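Local coordinates for lactaldehyde dehydrogenase (Escherichia coli, PDB 2HG2), which oxidises L-lactaldehyde irreversibly to L-lactate with NAD(+), accepts glycolaldehyde as well, and serves in the breakdown of L-fucose and L-rhamnose, at residues Gly253-Ala258 with Ala288-Val293; Ala264-Ala269 with Asp299-Arg304; Asp110-Met115 with Lys162-Leu167; Ala258-Asp263 with Lys295-Gln300. All blocks are in the same frame, centred on the assembly; numbering follows the deposited sequence.

Interaction 1. Residues Gly253-Ala258 with Ala288-Val293; sequences GGKAPA and AERVYV. With SO4 (sulfate ion), chain B.
Ala256 O takes two backbone donors: Glu289 N, in the carbonyl plane at 2.7 Å, and Arg290 N, from above that plane. Two residues on, Ala258 bonds the neighbouring strand through both its N and its O, straddling Val291: N to Arg290 O, and O from Tyr292 N at 2.8 Å, almost straight (174°). A bend at chi3 (-74°) turns the Arg290 guanidinium back so that NE bonds Lys255 O at 2.8 Å, while Pro257 CB lies over one face. NH1 reaches Tyr292 OH, which also bonds Gln375 OE1, and Met403 O and Ala404 O take further N-H groups. Strands 257-260 and 290-294 run parallel, the two strands of a beta-alpha-beta unit whose crossover is helix 266-277. Toward Gly254 the contact slackens: Gly254 O is 4.1 Å from Glu289 OE2, and side chains replace backbone bonding. Lys255 crosses Glu289 at about a right angle, with NZ 3.1 Å from OE2 in a salt bridge; Ile379 O and Thr384 OG1 also hold NZ, and Thr384 N holds OE2. A sulfate, probably from the crystallisation liquor, adjoins Lys255 N and bonds Thr412 N; its fit against Ala256 and Pro257 is doubtfully close.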
loop_
_atom_site.group_PDB
_atom_site.type_symbol
_atom_site.label_atom_id
_atom_site.label_comp_id
_atom_site.label_asym_id
_atom_site.label_seq_id
_atom_site.Cartn_x
_atom_site.Cartn_y
_atom_site.Cartn_z
ATOM N N GLY A 253 27.754 -5.353 6.551
ATOM C CA GLY A 253 28.423 -6.282 5.654
ATOM C C GLY A 253 28.057 -7.746 5.803
ATOM O O GLY A 253 27.047 -8.085 6.426
ATOM N N GLY A 254 28.875 -8.614 5.212
ATOM C CA GLY A 254 28.607 -10.035 5.289
ATOM C C GLY A 254 29.633 -10.981 4.695
ATOM O O GLY A 254 30.820 -10.687 4.621
ATOM N N LYS A 255 29.138 -12.141 4.277
ATOM C CA LYS A 255 29.924 -13.215 3.680
ATOM C C LYS A 255 29.010 -13.869 2.654
ATOM O O LYS A 255 28.667 -15.041 2.797
ATOM C CB LYS A 255 30.292 -14.253 4.748
ATOM C CG LYS A 255 31.761 -14.290 5.174
ATOM C CD LYS A 255 32.697 -14.799 4.078
ATOM C CE LYS A 255 34.100 -15.061 4.634
ATOM N NZ LYS A 255 35.080 -15.480 3.589
ATOM N N ALA A 256 28.632 -13.095 1.640
ATOM C CA ALA A 256 27.736 -13.519 0.571
ATOM C C ALA A 256 27.987 -14.870 -0.093
ATOM O O ALA A 256 28.999 -15.077 -0.755
ATOM C CB ALA A 256 27.680 -12.449 -0.492
ATOM N N PRO A 257 27.046 -15.807 0.084
ATOM C CA PRO A 257 27.133 -17.151 -0.500
ATOM C C PRO A 257 26.604 -17.193 -1.956
ATOM O O PRO A 257 25.666 -16.471 -2.312
ATOM C CB PRO A 257 26.358 -18.024 0.507
ATOM C CG PRO A 257 25.421 -17.010 1.269
ATOM C CD PRO A 257 26.189 -15.741 1.292
ATOM N N ALA A 258 27.272 -17.994 -2.794
ATOM C CA ALA A 258 26.941 -18.191 -4.218
ATOM C C ALA A 258 26.807 -19.697 -4.409
ATOM O O ALA A 258 27.736 -20.443 -4.105
ATOM C CB ALA A 258 28.076 -17.659 -5.111
ATOM N N ALA A 288 30.351 -12.081 -3.775
ATOM C CA ALA A 288 30.278 -13.454 -3.301
ATOM C C ALA A 288 31.593 -13.725 -2.587
ATOM O O ALA A 288 32.666 -13.497 -3.145
ATOM C CB ALA A 288 30.110 -14.408 -4.475
ATOM N N GLU A 289 31.511 -14.200 -1.350
ATOM C CA GLU A 289 32.704 -14.477 -0.567
ATOM C C GLU A 289 32.747 -15.940 -0.143
ATOM O O GLU A 289 33.694 -16.387 0.494
ATOM C CB GLU A 289 32.737 -13.552 0.655
ATOM C CG GLU A 289 34.102 -13.448 1.322
ATOM C CD GLU A 289 34.222 -12.237 2.228
ATOM O OE1 GLU A 289 34.148 -11.095 1.719
ATOM O OE2 GLU A 289 34.393 -12.426 3.448
ATOM N N ARG A 290 31.704 -16.678 -0.503
ATOM C CA ARG A 290 31.600 -18.095 -0.195
ATOM C C ARG A 290 30.962 -18.747 -1.416
ATOM O O ARG A 290 29.797 -18.493 -1.720
ATOM C CB ARG A 290 30.707 -18.326 1.033
ATOM C CG ARG A 290 31.282 -17.840 2.360
ATOM C CD ARG A 290 30.445 -18.338 3.547
ATOM N NE ARG A 290 29.160 -17.649 3.706
ATOM C CZ ARG A 290 28.008 -18.263 3.977
ATOM N NH1 ARG A 290 27.962 -19.581 4.113
ATOM N NH2 ARG A 290 26.897 -17.558 4.136
ATOM N N VAL A 291 31.719 -19.578 -2.121
ATOM C CA VAL A 291 31.192 -20.232 -3.311
ATOM C C VAL A 291 30.973 -21.722 -3.102
ATOM O O VAL A 291 31.907 -22.446 -2.782
ATOM C CB VAL A 291 32.139 -20.059 -4.522
ATOM C CG1 VAL A 291 31.459 -20.573 -5.774
ATOM C CG2 VAL A 291 32.532 -18.595 -4.688
ATOM N N TYR A 292 29.733 -22.170 -3.279
ATOM C CA TYR A 292 29.389 -23.576 -3.133
ATOM C C TYR A 292 29.061 -24.139 -4.516
ATOM O O TYR A 292 28.124 -23.686 -5.175
ATOM C CB TYR A 292 28.187 -23.748 -2.195
ATOM C CG TYR A 292 28.427 -23.220 -0.799
ATOM C CD1 TYR A 292 28.202 -21.878 -0.490
ATOM C CD2 TYR A 292 28.930 -24.051 0.204
ATOM C CE1 TYR A 292 28.474 -21.376 0.783
ATOM C CE2 TYR A 292 29.208 -23.561 1.476
ATOM C CZ TYR A 292 28.980 -22.224 1.759
ATOM O OH TYR A 292 29.281 -21.733 3.008
ATOM N N VAL A 293 29.844 -25.125 -4.947
ATOM C CA VAL A 293 29.678 -25.746 -6.262
ATOM C C VAL A 293 29.380 -27.226 -6.097
ATOM O O VAL A 293 30.117 -27.917 -5.399
ATOM C CB VAL A 293 30.976 -25.612 -7.084
ATOM C CG1 VAL A 293 30.743 -26.078 -8.509
ATOM C CG2 VAL A 293 31.473 -24.170 -7.036
HETATM S S SO4 B . 25.783 -12.177 3.563
HETATM O O1 SO4 B . 26.789 -12.230 4.623
HETATM O O2 SO4 B . 24.465 -12.186 4.186
HETATM O O3 SO4 B . 25.963 -10.970 2.739
HETATM O O4 SO4 B . 25.902 -13.387 2.724
#

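Interaction 2. Residues Ala264-Ala269 with Asp299-Arg304; sequences ADLELA and DQFVNR
A capping bond of 2.9 Å from Leu268 N to Asp265 OD1 secures the first turn of helix 266-277, from which Leu266 reaches to Phe301 and Arg304. Asp265 is the N-cap, its OD1 met from above the carboxylate plane. Leu266 carries most of the contact by splitting its two methyls. With CG anti to the backbone N (chi1 -179°), Leu266 CD1 lies 3.6 Å from Phe301 CA and also meets the ring edge at Phe301 CD1. The other methyl, CD2, covers one face of the Arg304 guanidinium, 3.4 Å from NE, and touches Gln300 CB. Arg304 stretches out from CG to NE, so its flat end passes over the leucine and arrives beside Glu267. There NH1 is 3.0 Å from Glu267 CG, whereas Glu267 OE2 stays 4.0 Å from NH1, a long salt bridge, with the carboxylate and guanidinium planes 52° apart. Polar attraction is therefore probably weak on this exposed flank, and the apolar part lies deeper. Ala269 CB faces the Phe301 ring edge there, and Phe301 runs on to Val270 and Ile273 of helix 266-277 and to Val291 and Val293 of strand 290-294, placing helix 295-310 against both helix and sheet.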
loop_
_atom_site.group_PDB
_atom_site.type_symbol
_atom_site.label_atom_id
_atom_site.label_comp_id
_atom_site.label_asym_id
_atom_site.label_seq_id
_atom_site.Cartn_x
_atom_site.Cartn_y
_atom_site.Cartn_z
ATOM N N ALA A 264 23.606 -25.272 -14.115
ATOM C CA ALA A 264 23.817 -23.836 -14.213
ATOM C C ALA A 264 24.510 -23.454 -15.508
ATOM O O ALA A 264 25.213 -24.264 -16.110
ATOM C CB ALA A 264 24.644 -23.346 -13.032
ATOM N N ASP A 265 24.296 -22.217 -15.938
ATOM C CA ASP A 265 24.942 -21.711 -17.136
ATOM C C ASP A 265 26.351 -21.401 -16.656
ATOM O O ASP A 265 26.618 -20.319 -16.128
ATOM C CB ASP A 265 24.263 -20.430 -17.621
ATOM C CG ASP A 265 24.858 -19.906 -18.920
ATOM O OD1 ASP A 265 26.098 -19.743 -18.994
ATOM O OD2 ASP A 265 24.080 -19.651 -19.865
ATOM N N LEU A 266 27.237 -22.376 -16.820
ATOM C CA LEU A 266 28.622 -22.255 -16.395
ATOM C C LEU A 266 29.277 -20.926 -16.756
ATOM O O LEU A 266 29.856 -20.257 -15.902
ATOM C CB LEU A 266 29.437 -23.409 -16.984
ATOM C CG LEU A 266 30.923 -23.461 -16.625
ATOM C CD1 LEU A 266 31.108 -23.416 -15.111
ATOM C CD2 LEU A 266 31.525 -24.733 -17.201
ATOM N N GLU A 267 29.182 -20.545 -18.021
ATOM C CA GLU A 267 29.789 -19.308 -18.494
ATOM C C GLU A 267 29.278 -18.085 -17.732
ATOM O O GLU A 267 30.066 -17.250 -17.278
ATOM C CB GLU A 267 29.520 -19.160 -19.993
ATOM C CG GLU A 267 29.828 -20.436 -20.774
ATOM C CD GLU A 267 29.344 -20.386 -22.215
ATOM O OE1 GLU A 267 28.143 -20.099 -22.430
ATOM O OE2 GLU A 267 30.163 -20.643 -23.129
ATOM N N LEU A 268 27.960 -17.992 -17.594
ATOM C CA LEU A 268 27.325 -16.881 -16.890
ATOM C C LEU A 268 27.721 -16.830 -15.415
ATOM O O LEU A 268 28.092 -15.777 -14.894
ATOM C CB LEU A 268 25.804 -16.998 -17.014
ATOM C CG LEU A 268 24.928 -16.151 -16.087
ATOM C CD1 LEU A 268 25.296 -14.670 -16.194
ATOM C CD2 LEU A 268 23.469 -16.382 -16.454
ATOM N N ALA A 269 27.645 -17.976 -14.750
ATOM C CA ALA A 269 27.990 -18.067 -13.337
ATOM C C ALA A 269 29.415 -17.613 -13.037
ATOM O O ALA A 269 29.636 -16.829 -12.116
ATOM C CB ALA A 269 27.787 -19.497 -12.842
ATOM N N ASP A 299 34.597 -29.705 -11.179
ATOM C CA ASP A 299 35.789 -29.675 -12.027
ATOM C C ASP A 299 35.765 -28.576 -13.084
ATOM O O ASP A 299 36.670 -27.745 -13.140
ATOM C CB ASP A 299 35.995 -31.035 -12.700
ATOM C CG ASP A 299 36.361 -32.127 -11.708
ATOM O OD1 ASP A 299 37.322 -31.929 -10.927
ATOM O OD2 ASP A 299 35.698 -33.186 -11.713
ATOM N N GLN A 300 34.733 -28.575 -13.920
ATOM C CA GLN A 300 34.600 -27.566 -14.965
ATOM C C GLN A 300 34.599 -26.158 -14.374
ATOM O O GLN A 300 35.401 -25.307 -14.770
ATOM C CB GLN A 300 33.297 -27.768 -15.739
ATOM C CG GLN A 300 33.244 -29.010 -16.603
ATOM C CD GLN A 300 31.820 -29.369 -16.995
ATOM O OE1 GLN A 300 31.052 -29.895 -16.183
ATOM N NE2 GLN A 300 31.453 -29.072 -18.238
ATOM N N PHE A 301 33.694 -25.925 -13.425
ATOM C CA PHE A 301 33.561 -24.617 -12.788
ATOM C C PHE A 301 34.861 -24.084 -12.202
ATOM O O PHE A 301 35.247 -22.949 -12.469
ATOM C CB PHE A 301 32.502 -24.652 -11.678
ATOM C CG PHE A 301 32.285 -23.318 -11.016
ATOM C CD1 PHE A 301 31.479 -22.354 -11.613
ATOM C CD2 PHE A 301 32.935 -23.004 -9.829
ATOM C CE1 PHE A 301 31.327 -21.094 -11.036
ATOM C CE2 PHE A 301 32.792 -21.746 -9.245
ATOM C CZ PHE A 301 31.987 -20.790 -9.851
ATOM N N VAL A 302 35.532 -24.898 -11.397
ATOM C CA VAL A 302 36.777 -24.467 -10.779
ATOM C C VAL A 302 37.869 -24.122 -11.791
ATOM O O VAL A 302 38.660 -23.207 -11.559
ATOM C CB VAL A 302 37.307 -25.530 -9.797
ATOM C CG1 VAL A 302 38.577 -25.033 -9.132
ATOM C CG2 VAL A 302 36.254 -25.826 -8.741
ATOM N N ASN A 303 37.920 -24.842 -12.911
ATOM C CA ASN A 303 38.930 -24.565 -13.935
ATOM C C ASN A 303 38.712 -23.193 -14.564
ATOM O O ASN A 303 39.626 -22.366 -14.606
ATOM C CB ASN A 303 38.920 -25.640 -15.032
ATOM C CG ASN A 303 39.456 -26.976 -14.547
ATOM O OD1 ASN A 303 40.479 -27.036 -13.858
ATOM N ND2 ASN A 303 38.778 -28.059 -14.915
ATOM N N ARG A 304 37.499 -22.951 -15.050
ATOM C CA ARG A 304 37.176 -21.670 -15.668
ATOM C C ARG A 304 37.345 -20.518 -14.690
ATOM O O ARG A 304 37.870 -19.466 -15.044
ATOM C CB ARG A 304 35.745 -21.674 -16.196
ATOM C CG ARG A 304 35.494 -22.689 -17.291
ATOM C CD ARG A 304 34.230 -22.337 -18.056
ATOM N NE ARG A 304 33.942 -23.283 -19.131
ATOM C CZ ARG A 304 33.041 -23.069 -20.083
ATOM N NH1 ARG A 304 32.344 -21.938 -20.095
ATOM N NH2 ARG A 304 32.829 -23.987 -21.017
#

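Interaction 3. Residues Asp110-Met115 with Lys162-Leu167; sequences DYIDYM and KMAPAL
Helix 155-168, which follows strand 134-149 and leads into the parallel strand 172-176, packs here against helix 98-116 through Ile112 and Met115 on one side and Met163, Ala164 and Pro165 on the other. The two short helical segments run nearly parallel, their axes 9.1 Å apart and crossing at -16°. Ala164 makes the close approach: its CB points at the neighbour and lies 3.8 Å from Met115 CB. On one flank of this small residue, Met163 CE comes across Ile112 at about a right angle, 3.8 Å from CG1 and almost as near to CD1. Met163 CG stands between the backbone N and the carbonyl carbon (chi1 80°), and further bends at chi2 and chi3 swing the terminal methyl over to the isoleucine. On the other flank Met115 bends at chi2 (-68°), setting SD 3.9 Å from Pro165 CG, with CE beside the same ring carbon. Pro165 has no N-H for the preceding turn, and helix 155-168 is kinked at that point. The interface is wholly apolar and buried; Phe188 of helix 183-195 touches both Ile112 and Met163, while Ile79 and Leu72 of helix 65-81 close in on Ile112 and Met163 respectively. Strand 134-149, helix 155-168 and strand 172-176 form a beta-alpha-beta crossover, as expected of the Rossmann-like NAD-binding domain of aldehyde dehydrogenases.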
loop_
_atom_site.group_PDB
_atom_site.type_symbol
_atom_site.label_atom_id
_atom_site.label_comp_id
_atom_site.label_asym_id
_atom_site.label_seq_id
_atom_site.Cartn_x
_atom_site.Cartn_y
_atom_site.Cartn_z
ATOM N N ASP A 110 22.223 9.901 -9.746
ATOM C CA ASP A 110 20.946 9.311 -10.150
ATOM C C ASP A 110 20.132 8.902 -8.928
ATOM O O ASP A 110 18.915 9.051 -8.897
ATOM C CB ASP A 110 21.167 8.087 -11.039
ATOM C CG ASP A 110 21.722 8.447 -12.401
ATOM O OD1 ASP A 110 21.610 9.626 -12.805
ATOM O OD2 ASP A 110 22.264 7.545 -13.076
ATOM N N TYR A 111 20.818 8.387 -7.920
ATOM C CA TYR A 111 20.177 7.961 -6.688
ATOM C C TYR A 111 19.528 9.151 -5.993
ATOM O O TYR A 111 18.390 9.074 -5.533
ATOM C CB TYR A 111 21.215 7.319 -5.773
ATOM C CG TYR A 111 20.630 6.658 -4.555
ATOM C CD1 TYR A 111 20.355 7.393 -3.401
ATOM C CD2 TYR A 111 20.388 5.282 -4.539
ATOM C CE1 TYR A 111 19.861 6.774 -2.260
ATOM C CE2 TYR A 111 19.895 4.656 -3.399
ATOM C CZ TYR A 111 19.639 5.407 -2.266
ATOM O OH TYR A 111 19.192 4.785 -1.130
ATOM N N ILE A 112 20.256 10.257 -5.910
ATOM C CA ILE A 112 19.708 11.447 -5.279
ATOM C C ILE A 112 18.437 11.879 -6.015
ATOM O O ILE A 112 17.437 12.201 -5.383
ATOM C CB ILE A 112 20.739 12.595 -5.272
ATOM C CG1 ILE A 112 21.895 12.227 -4.331
ATOM C CG2 ILE A 112 20.072 13.903 -4.853
ATOM C CD1 ILE A 112 23.049 13.216 -4.317
ATOM N N ASP A 113 18.469 11.871 -7.349
ATOM C CA ASP A 113 17.295 12.261 -8.127
ATOM C C ASP A 113 16.134 11.299 -7.885
ATOM O O ASP A 113 14.988 11.725 -7.739
ATOM C CB ASP A 113 17.607 12.301 -9.630
ATOM C CG ASP A 113 18.440 13.511 -10.026
ATOM O OD1 ASP A 113 18.321 14.570 -9.371
ATOM O OD2 ASP A 113 19.203 13.411 -11.010
ATOM N N TYR A 114 16.432 10.004 -7.859
ATOM C CA TYR A 114 15.403 9.001 -7.620
ATOM C C TYR A 114 14.718 9.250 -6.272
ATOM O O TYR A 114 13.498 9.192 -6.180
ATOM C CB TYR A 114 16.008 7.590 -7.643
ATOM C CG TYR A 114 15.135 6.555 -6.979
ATOM C CD1 TYR A 114 14.050 5.981 -7.646
ATOM C CD2 TYR A 114 15.364 6.182 -5.660
ATOM C CE1 TYR A 114 13.214 5.053 -7.003
ATOM C CE2 TYR A 114 14.539 5.267 -5.012
ATOM C CZ TYR A 114 13.469 4.708 -5.683
ATOM O OH TYR A 114 12.658 3.818 -5.014
ATOM N N MET A 115 15.501 9.534 -5.235
ATOM C CA MET A 115 14.939 9.787 -3.903
ATOM C C MET A 115 14.117 11.068 -3.839
ATOM O O MET A 115 13.113 11.132 -3.123
ATOM C CB MET A 115 16.045 9.845 -2.851
ATOM C CG MET A 115 16.552 8.484 -2.418
ATOM S SD MET A 115 15.325 7.524 -1.471
ATOM C CE MET A 115 16.037 5.909 -1.545
ATOM N N LYS A 162 22.243 7.961 2.606
ATOM C CA LYS A 162 21.728 8.397 3.899
ATOM C C LYS A 162 21.125 9.808 3.883
ATOM O O LYS A 162 20.034 10.009 4.409
ATOM C CB LYS A 162 22.830 8.328 4.958
ATOM C CG LYS A 162 23.421 6.937 5.134
ATOM C CD LYS A 162 24.463 6.910 6.243
ATOM C CE LYS A 162 25.195 5.569 6.296
ATOM N NZ LYS A 162 24.291 4.398 6.524
ATOM N N MET A 163 21.812 10.777 3.279
ATOM C CA MET A 163 21.301 12.151 3.260
ATOM C C MET A 163 20.084 12.429 2.366
ATOM O O MET A 163 19.214 13.216 2.745
ATOM C CB MET A 163 22.432 13.137 2.921
ATOM C CG MET A 163 22.795 13.271 1.444
ATOM S SD MET A 163 21.865 14.581 0.598
ATOM C CE MET A 163 21.361 13.753 -0.857
ATOM N N ALA A 164 20.011 11.795 1.198
ATOM C CA ALA A 164 18.886 12.017 0.288
ATOM C C ALA A 164 17.536 11.627 0.914
ATOM O O ALA A 164 16.608 12.440 0.951
ATOM C CB ALA A 164 19.107 11.259 -1.030
ATOM N N PRO A 165 17.411 10.384 1.413
ATOM C CA PRO A 165 16.146 9.952 2.032
ATOM C C PRO A 165 15.849 10.822 3.259
ATOM O O PRO A 165 14.714 11.234 3.490
ATOM C CB PRO A 165 16.423 8.507 2.440
ATOM C CG PRO A 165 17.604 8.101 1.604
ATOM C CD PRO A 165 18.434 9.332 1.513
ATOM N N ALA A 166 16.894 11.104 4.034
ATOM C CA ALA A 166 16.775 11.918 5.244
ATOM C C ALA A 166 16.239 13.315 4.955
ATOM O O ALA A 166 15.268 13.761 5.577
ATOM C CB ALA A 166 18.133 12.024 5.938
ATOM N N LEU A 167 16.871 14.012 4.014
ATOM C CA LEU A 167 16.439 15.358 3.676
ATOM C C LEU A 167 15.075 15.421 3.002
ATOM O O LEU A 167 14.278 16.308 3.288
ATOM C CB LEU A 167 17.485 16.045 2.795
ATOM C CG LEU A 167 18.503 16.901 3.563
ATOM C CD1 LEU A 167 19.123 16.079 4.674
ATOM C CD2 LEU A 167 19.584 17.420 2.617
#

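Interaction 4. Residues Ala258-Asp263 with Lys295-Gln300; sequences AIVMDD and KGIYDQ
Asp262 and Ile297 confront each other where the chain leaves strand 257-260 and meets the N-terminal part of helix 295-310, their CA atoms 5.0 Å apart. The carboxylate of Asp262 reaches chiefly to the backbone of Gly296 and Ile297, and also brushes Ile297 CB and CG2. With CG beside its own backbone N (chi1 -68°), OD1 is brought to 2.7 Å from Ile297 N and 2.9 Å from Gly296 CA. The angles to the N-H groups of both Gly296 and Ile297 are poor, so this is close polar proximity and not a hydrogen bond. OD2 is the more distant oxygen and stays 3.8 Å from Gly296 CA. Gly296 has no side chain, and its bare CA is what lets the carboxylate settle so close.

Ile297 CB points toward the strand segment, and the buried side chain lies along the bend that Met261 and Asp262 make. Its CG1 is anti to the backbone N (chi1 -163°), which carries CD1 to 3.6 Å from Asp262 O. The CG2 branch sits 3.7 Å from Met261 O and makes a light apolar touch with Val260 CG1 at 4.4 Å. Asp262 N meanwhile bonds Gln294 OE1, which ties the turn to the end of strand 290-294. The carboxylate's position may be eased by the partial positive charge of the nearby backbone N-H groups, though with poor angles this is a general electrostatic effect rather than a directed bond.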
loop_
_atom_site.group_PDB
_atom_site.type_symbol
_atom_site.label_atom_id
_atom_site.label_comp_id
_atom_site.label_asym_id
_atom_site.label_seq_id
_atom_site.Cartn_x
_atom_site.Cartn_y
_atom_site.Cartn_z
ATOM N N ALA A 258 27.272 -17.994 -2.794
ATOM C CA ALA A 258 26.941 -18.191 -4.218
ATOM C C ALA A 258 26.807 -19.697 -4.409
ATOM O O ALA A 258 27.736 -20.443 -4.105
ATOM C CB ALA A 258 28.076 -17.659 -5.111
ATOM N N ILE A 259 25.651 -20.143 -4.886
ATOM C CA ILE A 259 25.402 -21.560 -5.092
ATOM C C ILE A 259 25.313 -21.856 -6.579
ATOM O O ILE A 259 24.441 -21.330 -7.275
ATOM C CB ILE A 259 24.074 -21.997 -4.443
ATOM C CG1 ILE A 259 24.112 -21.740 -2.941
ATOM C CG2 ILE A 259 23.809 -23.468 -4.731
ATOM C CD1 ILE A 259 22.805 -22.076 -2.234
ATOM N N VAL A 260 26.217 -22.703 -7.059
ATOM C CA VAL A 260 26.247 -23.083 -8.464
ATOM C C VAL A 260 25.796 -24.528 -8.622
ATOM O O VAL A 260 26.497 -25.446 -8.204
ATOM C CB VAL A 260 27.663 -22.953 -9.038
ATOM C CG1 VAL A 260 27.648 -23.246 -10.536
ATOM C CG2 VAL A 260 28.208 -21.559 -8.755
ATOM N N MET A 261 24.622 -24.727 -9.218
ATOM C CA MET A 261 24.097 -26.071 -9.431
ATOM C C MET A 261 24.722 -26.688 -10.687
ATOM O O MET A 261 25.394 -26.000 -11.458
ATOM C CB MET A 261 22.571 -26.036 -9.575
ATOM C CG MET A 261 21.823 -25.473 -8.366
ATOM S SD MET A 261 22.135 -26.338 -6.795
ATOM C CE MET A 261 21.229 -27.887 -7.058
ATOM N N ASP A 262 24.504 -27.985 -10.891
ATOM C CA ASP A 262 25.059 -28.668 -12.058
ATOM C C ASP A 262 24.407 -28.171 -13.346
ATOM O O ASP A 262 25.052 -28.109 -14.395
ATOM C CB ASP A 262 24.868 -30.190 -11.952
ATOM C CG ASP A 262 25.702 -30.818 -10.843
ATOM O OD1 ASP A 262 26.880 -30.429 -10.683
ATOM O OD2 ASP A 262 25.185 -31.716 -10.141
ATOM N N ASP A 263 23.130 -27.814 -13.257
ATOM C CA ASP A 263 22.383 -27.342 -14.415
ATOM C C ASP A 263 22.501 -25.834 -14.581
ATOM O O ASP A 263 21.610 -25.191 -15.130
ATOM C CB ASP A 263 20.909 -27.732 -14.274
ATOM C CG ASP A 263 20.189 -26.921 -13.209
ATOM O OD1 ASP A 263 20.784 -26.688 -12.133
ATOM O OD2 ASP A 263 19.023 -26.524 -13.442
ATOM N N LYS A 295 29.243 -31.201 -6.927
ATOM C CA LYS A 295 30.076 -32.204 -7.580
ATOM C C LYS A 295 30.026 -32.270 -9.106
ATOM O O LYS A 295 31.031 -32.053 -9.779
ATOM C CB LYS A 295 29.732 -33.582 -7.006
ATOM C CG LYS A 295 29.771 -33.654 -5.480
ATOM C CD LYS A 295 31.167 -33.383 -4.944
ATOM C CE LYS A 295 31.210 -33.489 -3.426
ATOM N NZ LYS A 295 32.583 -33.234 -2.898
ATOM N N GLY A 296 28.851 -32.582 -9.640
ATOM C CA GLY A 296 28.680 -32.712 -11.076
ATOM C C GLY A 296 29.295 -31.670 -11.994
ATOM O O GLY A 296 29.671 -31.993 -13.120
ATOM N N ILE A 297 29.403 -30.430 -11.530
ATOM C CA ILE A 297 29.955 -29.362 -12.357
ATOM C C ILE A 297 31.224 -28.768 -11.751
ATOM O O ILE A 297 31.855 -27.893 -12.344
ATOM C CB ILE A 297 28.902 -28.241 -12.553
ATOM C CG1 ILE A 297 29.289 -27.341 -13.727
ATOM C CG2 ILE A 297 28.781 -27.409 -11.280
ATOM C CD1 ILE A 297 28.210 -26.333 -14.087
ATOM N N TYR A 298 31.593 -29.259 -10.572
ATOM C CA TYR A 298 32.776 -28.778 -9.859
ATOM C C TYR A 298 33.997 -28.592 -10.759
ATOM O O TYR A 298 34.385 -27.461 -11.060
ATOM C CB TYR A 298 33.134 -29.739 -8.719
ATOM C CG TYR A 298 34.191 -29.202 -7.774
ATOM C CD1 TYR A 298 33.854 -28.325 -6.741
ATOM C CD2 TYR A 298 35.533 -29.545 -7.928
ATOM C CE1 TYR A 298 34.829 -27.802 -5.889
ATOM C CE2 TYR A 298 36.514 -29.025 -7.082
ATOM C CZ TYR A 298 36.155 -28.155 -6.068
ATOM O OH TYR A 298 37.125 -27.627 -5.246
ATOM N N ASP A 299 34.597 -29.705 -11.179
ATOM C CA ASP A 299 35.789 -29.675 -12.027
ATOM C C ASP A 299 35.765 -28.576 -13.084
ATOM O O ASP A 299 36.670 -27.745 -13.140
ATOM C CB ASP A 299 35.995 -31.035 -12.700
ATOM C CG ASP A 299 36.361 -32.127 -11.708
ATOM O OD1 ASP A 299 37.322 -31.929 -10.927
ATOM O OD2 ASP A 299 35.698 -33.186 -11.713
ATOM N N GLN A 300 34.733 -28.575 -13.920
ATOM C CA GLN A 300 34.600 -27.566 -14.965
ATOM C C GLN A 300 34.599 -26.158 -14.374
ATOM O O GLN A 300 35.401 -25.307 -14.770
ATOM C CB GLN A 300 33.297 -27.768 -15.739
ATOM C CG GLN A 300 33.244 -29.010 -16.603
ATOM C CD GLN A 300 31.820 -29.369 -16.995
ATOM O OE1 GLN A 300 31.052 -29.895 -16.183
ATOM N NE2 GLN A 300 31.453 -29.072 -18.238
#

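In the fold
Interaction 3 comes first along the chain and stands apart, its centre about 29 Å from that of interaction 1 and about 40 Å from that of interaction 4, among the helices next to the NAD-binding sheet. The other three form one connected block. The segments of interaction 1 alternate in sequence with those of interactions 2 and 4, as the path strand 257-260, helix 266-277, strand 290-294, helix 295-310 requires. Interactions 2 and 4 share helix 295-310, their centres about 7 Å apart, and Phe301 packs on Val291, Val293 and Val260, joining all three. Interaction 1 approaches the probable active-site residue Cys285 at Gly254, while interactions 2 and 4 lie farther out.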